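Local coordinates for probable leucine/isoleucine/valine-binding protein (Rhodopirellula baltica, PDB 4KV7) that probably serves as the periplasmic binding component of an ABC transporter, capturing a branched-chain amino acid or a related small ligand, at residues 68-74 and 96-101. The protein carries 1 engineered substitution. Sequence-based numbering, arbitrary orientation.
With FMT (formic acid), chain B.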
loop_
_atom_site.group_PDB
_atom_site.type_symbol
_atom_site.label_atom_id
_atom_site.label_comp_id
_atom_site.label_asym_id
_atom_site.label_seq_id
_atom_site.Cartn_x
_atom_site.Cartn_y
_atom_site.Cartn_z
ATOM N N TYR A 68 12.414 -1.966 -5.726
ATOM C CA TYR A 68 11.176 -2.421 -6.370
ATOM C C TYR A 68 11.503 -3.325 -7.562
ATOM O O TYR A 68 10.860 -3.273 -8.616
ATOM C CB TYR A 68 10.288 -1.224 -6.744
ATOM C CG TYR A 68 8.861 -1.513 -7.200
ATOM C CD1 TYR A 68 8.079 -2.510 -6.619
ATOM C CD2 TYR A 68 8.290 -0.737 -8.201
ATOM C CE1 TYR A 68 6.772 -2.728 -7.040
ATOM C CE2 TYR A 68 6.987 -0.936 -8.614
ATOM C CZ TYR A 68 6.233 -1.939 -8.038
ATOM O OH TYR A 68 4.952 -2.126 -8.479
ATOM N N GLU A 69 12.497 -4.188 -7.367
ATOM C CA GLU A 69 12.889 -5.174 -8.365
ATOM C C GLU A 69 12.999 -6.568 -7.758
ATOM O O GLU A 69 13.837 -6.806 -6.882
ATOM C CB GLU A 69 14.208 -4.771 -9.027
ATOM C CG GLU A 69 14.060 -3.590 -9.974
ATOM C CD GLU A 69 13.169 -3.892 -11.174
ATOM O OE1 GLU A 69 12.882 -5.079 -11.463
ATOM O OE2 GLU A 69 12.743 -2.931 -11.848
ATOM N N PRO A 70 12.168 -7.507 -8.240
ATOM C CA PRO A 70 12.180 -8.870 -7.690
ATOM C C PRO A 70 13.545 -9.560 -7.732
ATOM O O PRO A 70 13.814 -10.386 -6.862
ATOM C CB PRO A 70 11.174 -9.609 -8.577
ATOM C CG PRO A 70 10.212 -8.549 -8.990
ATOM C CD PRO A 70 11.046 -7.303 -9.176
ATOM N N ALA A 71 14.388 -9.228 -8.704
ATOM C CA ALA A 71 15.728 -9.803 -8.771
ATOM C C ALA A 71 16.551 -9.477 -7.527
ATOM O O ALA A 71 17.449 -10.236 -7.157
ATOM C CB ALA A 71 16.463 -9.344 -10.029
ATOM N N ARG A 72 16.263 -8.342 -6.898
ATOM C CA ARG A 72 16.936 -7.972 -5.664
ATOM C C ARG A 72 16.188 -8.449 -4.430
ATOM O O ARG A 72 16.799 -8.703 -3.392
ATOM C CB ARG A 72 17.184 -6.464 -5.614
ATOM C CG ARG A 72 18.157 -6.012 -6.692
ATOM C CD ARG A 72 18.114 -4.516 -6.924
ATOM N NE ARG A 72 18.577 -3.763 -5.764
ATOM C CZ ARG A 72 18.579 -2.434 -5.696
ATOM N NH1 ARG A 72 18.123 -1.714 -6.715
ATOM N NH2 ARG A 72 19.023 -1.827 -4.608
ATOM N N THR A 73 14.868 -8.584 -4.544
ATOM C CA THR A 73 14.056 -9.077 -3.441
ATOM C C THR A 73 14.493 -10.463 -2.999
ATOM O O THR A 73 14.585 -10.729 -1.808
ATOM C CB THR A 73 12.572 -9.133 -3.827
ATOM O OG1 THR A 73 12.156 -7.860 -4.336
ATOM C CG2 THR A 73 11.700 -9.502 -2.623
ATOM N N ALA A 74 14.759 -11.353 -3.948
ATOM C CA ALA A 74 15.085 -12.729 -3.596
ATOM C C ALA A 74 16.321 -12.850 -2.691
ATOM O O ALA A 74 16.217 -13.424 -1.604
ATOM C CB ALA A 74 15.193 -13.614 -4.846
ATOM N N PRO A 96 4.995 -7.676 -7.680
ATOM C CA PRO A 96 5.956 -8.638 -8.233
ATOM C C PRO A 96 7.066 -8.996 -7.236
ATOM O O PRO A 96 7.563 -10.127 -7.249
ATOM C CB PRO A 96 6.519 -7.910 -9.463
ATOM C CG PRO A 96 6.194 -6.444 -9.233
ATOM C CD PRO A 96 4.900 -6.457 -8.506
ATOM N N THR A 97 7.432 -8.049 -6.380
ATOM C CA THR A 97 8.382 -8.316 -5.307
ATOM C C THR A 97 7.795 -9.317 -4.294
ATOM O O THR A 97 8.449 -10.307 -3.949
ATOM C CB THR A 97 8.780 -7.022 -4.626
ATOM O OG1 THR A 97 7.570 -6.317 -4.330
ATOM C CG2 THR A 97 9.668 -6.164 -5.537
ATOM N N ALA A 98 6.564 -9.099 -3.832
ATOM C CA ALA A 98 5.926 -10.043 -2.905
ATOM C C ALA A 98 5.826 -11.441 -3.502
ATOM O O ALA A 98 5.997 -12.437 -2.800
ATOM C CB ALA A 98 4.546 -9.555 -2.483
ATOM N N ILE A 99 5.535 -11.531 -4.791
ATOM C CA ILE A 99 5.381 -12.834 -5.415
ATOM C C ILE A 99 6.698 -13.628 -5.358
ATOM O O ILE A 99 6.697 -14.849 -5.172
ATOM C CB ILE A 99 4.783 -12.687 -6.824
ATOM C CG1 ILE A 99 3.298 -12.318 -6.698
ATOM C CG2 ILE A 99 4.968 -13.960 -7.630
ATOM C CD1 ILE A 99 2.666 -11.821 -7.979
ATOM N N THR A 100 7.821 -12.927 -5.483
ATOM C CA THR A 100 9.140 -13.519 -5.271
ATOM C C THR A 100 9.434 -13.800 -3.787
ATOM O O THR A 100 10.025 -14.832 -3.437
ATOM C CB THR A 100 10.217 -12.594 -5.864
ATOM O OG1 THR A 100 10.019 -12.502 -7.282
ATOM C CG2 THR A 100 11.624 -13.098 -5.562
ATOM N N ALA A 101 9.021 -12.888 -2.914
ATOM C CA ALA A 101 9.364 -12.975 -1.505
ATOM C C ALA A 101 8.598 -14.053 -0.752
ATOM O O ALA A 101 9.148 -14.720 0.127
ATOM C CB ALA A 101 9.132 -11.643 -0.849
HETATM C C FMT B . 2.294 -3.024 -6.486
HETATM O O1 FMT B . 1.431 -3.615 -5.822
HETATM O O2 FMT B . 3.326 -3.536 -6.939
#
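T97 buries more surface in this contact than any other residue and meets the 68-74 segment through its methyl group. CG2 lies anti to the carbonyl carbon of T97, reaching over to T73, whose OG1 sits 3.2 Å from it. The hydroxyls of both threonines are engaged beyond the pair: T97 OG1 is hydrogen-bonded to V93 O, just ahead of the helix, T73 OG1 to D66. Between them remains a methyl-to-oxygen packing contact. The CG2 methyl also rests 3.9 Å from the backbone C of Y68. P70, in the first turn of its helix, brings CG against the start of the other helix, 3.5 Å from P96 O and 3.8 Å from P96 CB. Its CB packs against T100 OG1, which donates a weak hydrogen bond back to P96 O, and the methyl CG2 of T100 meets CB of A74, a turn on from P70, at 3.7 Å. Segments 70-74 and 96-101 run roughly parallel, their axes 8.5 Å apart at closest and 32° from each other, in neighbouring helices of the N-terminal alpha/beta domain of a type I periplasmic binding protein; the N-terminal ends probably face the cleft, since Y68 meets F250 and Q164 of the other lobe. There Y68 has its CG anti to the backbone N (chi1 -170°), which carries the ring past T97 and P96 so that OH donates a 2.6 Å hydrogen bond to O2 of a bound formic acid; this O2 lies at the edge of the ring, in its plane. T95 and Y138 bind the same formic acid, probably picked up from the crystallisation liquor. An alanine in place of Y68 would probably leave formic acid O2 and Q164 without their phenol partner and open a gap beside the T97 methyl and the P96 ring.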